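Local structure of halocarboxylic acid dehalogenase DehI (Pseudomonas putida, 3BJX) at residues 170-178 / 203-211. The protein probably hydrolyses the carbon-halogen bond of haloacids, as a group I haloacid dehalogenase. Sequence-based numbering, arbitrary orientation.
With SO4 (sulfate ion), chain E.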
ATOM      1  N   ASP A 170      -2.594   5.290  31.222  1.00 40.63           N
ATOM      2  CA  ASP A 170      -2.894   3.944  31.694  1.00 38.38           C
ATOM      3  C   ASP A 170      -2.093   2.989  30.839  1.00 36.79           C
ATOM      4  O   ASP A 170      -1.991   3.206  29.630  1.00 36.53           O
ATOM      5  CB  ASP A 170      -4.399   3.660  31.589  1.00 38.37           C
ATOM      6  CG  ASP A 170      -5.219   4.476  32.592  1.00 38.75           C
ATOM      7  OD1 ASP A 170      -4.819   4.519  33.786  1.00 38.29           O
ATOM      8  OD2 ASP A 170      -6.250   5.073  32.190  1.00 37.78           O
ATOM      9  N   PRO A 171      -1.500   1.949  31.460  1.00 34.77           N
ATOM     10  CA  PRO A 171      -0.580   1.002  30.789  1.00 33.12           C
ATOM     11  C   PRO A 171      -1.170   0.250  29.572  1.00 31.50           C
ATOM     12  O   PRO A 171      -0.423  -0.116  28.639  1.00 29.82           O
ATOM     13  CB  PRO A 171      -0.219   0.013  31.910  1.00 33.45           C
ATOM     14  CG  PRO A 171      -1.360   0.150  32.913  1.00 33.90           C
ATOM     15  CD  PRO A 171      -1.681   1.612  32.884  1.00 33.83           C
ATOM     16  N   LEU A 172      -2.487   0.031  29.582  1.00 28.94           N
ATOM     17  CA  LEU A 172      -3.149  -0.735  28.528  1.00 27.68           C
ATOM     18  C   LEU A 172      -4.558  -0.207  28.234  1.00 25.36           C
ATOM     19  O   LEU A 172      -5.470  -0.358  29.040  1.00 25.74           O
ATOM     20  CB  LEU A 172      -3.147  -2.238  28.882  1.00 28.10           C
ATOM     21  CG  LEU A 172      -3.279  -3.355  27.835  1.00 28.51           C
ATOM     22  CD1 LEU A 172      -2.483  -3.142  26.570  1.00 28.04           C
ATOM     23  CD2 LEU A 172      -2.855  -4.672  28.468  1.00 29.86           C
ATOM     24  N   LEU A 173      -4.703   0.425  27.072  1.00 23.45           N
ATOM     25  CA  LEU A 173      -5.953   1.026  26.600  1.00 21.98           C
ATOM     26  C   LEU A 173      -6.934  -0.039  26.072  1.00 22.08           C
ATOM     27  O   LEU A 173      -6.536  -0.873  25.263  1.00 23.21           O
ATOM     28  CB  LEU A 173      -5.600   2.001  25.475  1.00 23.00           C
ATOM     29  CG  LEU A 173      -6.239   3.381  25.392  1.00 22.57           C
ATOM     30  CD1 LEU A 173      -5.226   4.362  24.914  1.00 21.60           C
ATOM     31  CD2 LEU A 173      -7.451   3.331  24.467  1.00 23.90           C
ATOM     32  N   PRO A 174      -8.207  -0.037  26.541  1.00 21.46           N
ATOM     33  CA  PRO A 174      -9.211  -1.008  26.058  1.00 20.74           C
ATOM     34  C   PRO A 174      -9.749  -0.752  24.638  1.00 20.75           C
ATOM     35  O   PRO A 174     -10.381   0.267  24.372  1.00 21.66           O
ATOM     36  CB  PRO A 174     -10.363  -0.869  27.065  1.00 19.85           C
ATOM     37  CG  PRO A 174     -10.223   0.468  27.636  1.00 20.13           C
ATOM     38  CD  PRO A 174      -8.764   0.845  27.588  1.00 21.92           C
ATOM     39  N   LEU A 175      -9.554  -1.719  23.755  1.00 18.50           N
ATOM     40  CA  LEU A 175     -10.043  -1.611  22.402  1.00 16.01           C
ATOM     41  C   LEU A 175     -11.236  -2.523  22.226  1.00 17.25           C
ATOM     42  O   LEU A 175     -11.213  -3.666  22.697  1.00 19.15           O
ATOM     43  CB  LEU A 175      -8.931  -2.006  21.426  1.00 11.66           C
ATOM     44  CG  LEU A 175      -7.544  -1.420  21.630  1.00  8.04           C
ATOM     45  CD1 LEU A 175      -6.659  -1.944  20.555  1.00 11.02           C
ATOM     46  CD2 LEU A 175      -7.528   0.108  21.583  1.00  8.19           C
ATOM     47  N   VAL A 176     -12.265  -2.030  21.537  1.00 16.80           N
ATOM     48  CA  VAL A 176     -13.432  -2.830  21.187  1.00 16.34           C
ATOM     49  C   VAL A 176     -13.035  -3.946  20.220  1.00 18.68           C
ATOM     50  O   VAL A 176     -12.425  -3.685  19.177  1.00 18.76           O
ATOM     51  CB  VAL A 176     -14.555  -1.958  20.556  1.00 16.74           C
ATOM     52  CG1 VAL A 176     -15.696  -2.825  19.997  1.00 13.96           C
ATOM     53  CG2 VAL A 176     -15.097  -0.961  21.588  1.00 14.27           C
ATOM     54  N   ASP A 177     -13.365  -5.191  20.590  1.00 19.74           N
ATOM     55  CA  ASP A 177     -13.252  -6.318  19.674  1.00 19.17           C
ATOM     56  C   ASP A 177     -14.403  -6.275  18.651  1.00 19.75           C
ATOM     57  O   ASP A 177     -15.567  -6.334  19.024  1.00 18.48           O
ATOM     58  CB  ASP A 177     -13.237  -7.633  20.446  1.00 19.07           C
ATOM     59  CG  ASP A 177     -12.949  -8.836  19.565  1.00 19.08           C
ATOM     60  OD1 ASP A 177     -13.061  -8.773  18.330  1.00 18.90           O
ATOM     61  OD2 ASP A 177     -12.628  -9.885  20.124  1.00 21.10           O
ATOM     62  N   ALA A 178     -14.074  -6.152  17.366  1.00 20.88           N
ATOM     63  CA  ALA A 178     -15.111  -6.070  16.332  1.00 21.54           C
ATOM     64  C   ALA A 178     -15.934  -7.373  16.259  1.00 23.15           C
ATOM     65  O   ALA A 178     -17.093  -7.339  15.862  1.00 23.78           O
ATOM     66  CB  ALA A 178     -14.498  -5.717  14.975  1.00 20.02           C
ATOM     67  N   SER A 203      -6.627   0.803  15.546  1.00 13.20           N
ATOM     68  CA  SER A 203      -6.826   0.664  16.997  1.00 14.41           C
ATOM     69  C   SER A 203      -7.485   1.906  17.551  1.00 15.14           C
ATOM     70  O   SER A 203      -8.237   1.835  18.533  1.00 15.63           O
ATOM     71  CB  SER A 203      -5.503   0.455  17.743  1.00 15.23           C
ATOM     72  OG  SER A 203      -4.809  -0.676  17.267  1.00 16.62           O
ATOM     73  N   ASP A 204      -7.202   3.038  16.898  1.00 15.53           N
ATOM     74  CA  ASP A 204      -7.712   4.359  17.300  1.00 15.79           C
ATOM     75  C   ASP A 204      -9.209   4.365  17.343  1.00 15.05           C
ATOM     76  O   ASP A 204      -9.805   4.925  18.269  1.00 15.32           O
ATOM     77  CB  ASP A 204      -7.287   5.434  16.292  1.00 16.94           C
ATOM     78  CG  ASP A 204      -5.802   5.571  16.177  1.00 17.24           C
ATOM     79  OD1 ASP A 204      -5.123   4.585  15.768  1.00 19.37           O
ATOM     80  OD2 ASP A 204      -5.318   6.676  16.474  1.00 16.54           O
ATOM     81  N   PHE A 205      -9.792   3.775  16.297  1.00 15.38           N
ATOM     82  CA  PHE A 205     -11.241   3.665  16.113  1.00 14.81           C
ATOM     83  C   PHE A 205     -11.853   2.576  16.997  1.00 14.62           C
ATOM     84  O   PHE A 205     -12.954   2.744  17.504  1.00 14.15           O
ATOM     85  CB  PHE A 205     -11.587   3.496  14.628  1.00 13.46           C
ATOM     86  CG  PHE A 205     -11.119   4.648  13.771  1.00 15.46           C
ATOM     87  CD1 PHE A 205     -11.295   5.979  14.197  1.00 13.66           C
ATOM     88  CD2 PHE A 205     -10.498   4.421  12.544  1.00 15.61           C
ATOM     89  CE1 PHE A 205     -10.846   7.041  13.424  1.00 13.21           C
ATOM     90  CE2 PHE A 205     -10.043   5.483  11.769  1.00 14.08           C
ATOM     91  CZ  PHE A 205     -10.224   6.794  12.200  1.00 13.76           C
ATOM     92  N   GLN A 206     -11.135   1.474  17.208  1.00 15.42           N
ATOM     93  CA  GLN A 206     -11.525   0.496  18.250  1.00 14.44           C
ATOM     94  C   GLN A 206     -11.683   1.102  19.655  1.00 15.02           C
ATOM     95  O   GLN A 206     -12.522   0.676  20.459  1.00 14.93           O
ATOM     96  CB  GLN A 206     -10.518  -0.649  18.301  1.00 15.06           C
ATOM     97  CG  GLN A 206     -10.534  -1.524  17.057  1.00 15.41           C
ATOM     98  CD  GLN A 206      -9.507  -2.642  17.136  1.00 16.44           C
ATOM     99  OE1 GLN A 206      -8.463  -2.595  16.481  1.00 15.84           O
ATOM    100  NE2 GLN A 206      -9.790  -3.644  17.952  1.00 16.50           N
ATOM    101  N   ALA A 207     -10.872   2.107  19.946  1.00 15.35           N
ATOM    102  CA  ALA A 207     -10.799   2.661  21.266  1.00 14.00           C
ATOM    103  C   ALA A 207     -11.887   3.686  21.495  1.00 15.37           C
ATOM    104  O   ALA A 207     -12.377   3.846  22.610  1.00 15.80           O
ATOM    105  CB  ALA A 207      -9.441   3.276  21.464  1.00 14.40           C
ATOM    106  N   LEU A 208     -12.241   4.415  20.440  1.00 17.01           N
ATOM    107  CA  LEU A 208     -13.255   5.466  20.518  1.00 14.34           C
ATOM    108  C   LEU A 208     -14.623   4.810  20.448  1.00 15.15           C
ATOM    109  O   LEU A 208     -15.589   5.328  21.012  1.00 14.97           O
ATOM    110  CB  LEU A 208     -13.063   6.488  19.395  1.00 12.76           C
ATOM    111  CG  LEU A 208     -11.811   7.389  19.491  1.00 13.08           C
ATOM    112  CD1 LEU A 208     -11.384   7.893  18.112  1.00 11.43           C
ATOM    113  CD2 LEU A 208     -11.970   8.571  20.466  1.00 10.18           C
ATOM    114  N   ALA A 209     -14.679   3.642  19.790  1.00 15.44           N
ATOM    115  CA  ALA A 209     -15.886   2.796  19.757  1.00 15.47           C
ATOM    116  C   ALA A 209     -16.396   2.412  21.160  1.00 15.42           C
ATOM    117  O   ALA A 209     -17.490   1.886  21.289  1.00 15.51           O
ATOM    118  CB  ALA A 209     -15.665   1.556  18.899  1.00 15.35           C
ATOM    119  N   ASN A 210     -15.594   2.660  22.195  1.00 15.18           N
ATOM    120  CA  ASN A 210     -16.055   2.594  23.574  1.00 16.51           C
ATOM    121  C   ASN A 210     -17.187   3.585  23.790  1.00 16.06           C
ATOM    122  O   ASN A 210     -18.092   3.350  24.579  1.00 16.01           O
ATOM    123  CB  ASN A 210     -14.900   2.893  24.544  1.00 18.13           C
ATOM    124  CG  ASN A 210     -14.013   1.687  24.775  1.00 19.08           C
ATOM    125  OD1 ASN A 210     -14.503   0.618  25.129  1.00 20.69           O
ATOM    126  ND2 ASN A 210     -12.713   1.844  24.563  1.00 18.34           N
ATOM    127  N   TRP A 211     -17.130   4.706  23.086  1.00 16.37           N
ATOM    128  CA  TRP A 211     -18.228   5.665  23.097  1.00 16.24           C
ATOM    129  C   TRP A 211     -18.719   5.732  21.665  1.00 16.61           C
ATOM    130  O   TRP A 211     -18.307   6.626  20.911  1.00 18.38           O
ATOM    131  CB  TRP A 211     -17.757   7.021  23.619  1.00 16.63           C
ATOM    132  CG  TRP A 211     -17.086   6.905  24.929  1.00 16.94           C
ATOM    133  CD1 TRP A 211     -17.688   6.794  26.134  1.00 18.27           C
ATOM    134  CD2 TRP A 211     -15.669   6.838  25.172  1.00 17.86           C
ATOM    135  NE1 TRP A 211     -16.744   6.684  27.128  1.00 19.70           N
ATOM    136  CE2 TRP A 211     -15.495   6.706  26.562  1.00 18.68           C
ATOM    137  CE3 TRP A 211     -14.533   6.893  24.347  1.00 17.53           C
ATOM    138  CZ2 TRP A 211     -14.232   6.623  27.159  1.00 17.28           C
ATOM    139  CZ3 TRP A 211     -13.280   6.815  24.942  1.00 18.45           C
ATOM    140  CH2 TRP A 211     -13.143   6.663  26.339  1.00 17.30           C
TER
HETATM  141  S   SO4 E 297      -2.892   1.437  15.053  1.00 25.72           S
HETATM  142  O1  SO4 E 297      -2.954   2.652  15.887  1.00 24.70           O
HETATM  143  O2  SO4 E 297      -1.587   1.352  14.396  1.00 25.61           O
HETATM  144  O3  SO4 E 297      -3.074   0.275  15.910  1.00 26.55           O
HETATM  145  O4  SO4 E 297      -3.930   1.426  14.021  1.00 24.36           O
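Q206 and V176 are joined by two hydrogen bonds of opposite direction: NE2 of Q206 gives to O of V176 at 2.9 Å, nearly straight at 171°, and N of V176 gives to the backbone O of Q206. The acceptor V176 O lies close to the amide plane of Q206, whereas NE2 stands above the carbonyl plane of V176. Beyond CG the Q206 chain is extended (chi2 179°), which carries the amide alongside the loop to that carbonyl.

N210 makes the next polar link, its ND2 reaching P174 O at 2.8 Å with the acceptor almost in the amide plane. The same ND2 also gives to A207 O, a bent bond of 137°, and so links P174 O of the loop to A207 O through one nitrogen. With an alanine here the amide would be gone, and both P174 O and A207 O would probably lose the ND2 donor that they share.

Apolar contacts fill in between. The CB of A207 receives CD2 of L173 at 3.6 Å and CD2 of L175 at 3.7 Å, while CG2 of V176 lies 3.7 Å from CB of A209. In fold terms, an irregular loop preceding helix 183-195 runs across the short helix 203-208, in a chain that has helices and loops but no strand; L175 and A207 have their CA atoms 4.5 Å apart.

Further out, V185 of helix 183-195 touches both V176 and A209, and A124 of helix 112-143 packs on L173. At the start of the short helix, N of S203 donates to a sulfate, probably from the crystallisation liquor, that also takes bonds from F52 N and W49 NE1. R55 hydrogen-bonds OG of S203 and, weakly, OE1 of Q206, which may help to fix the rotation of the Q206 amide.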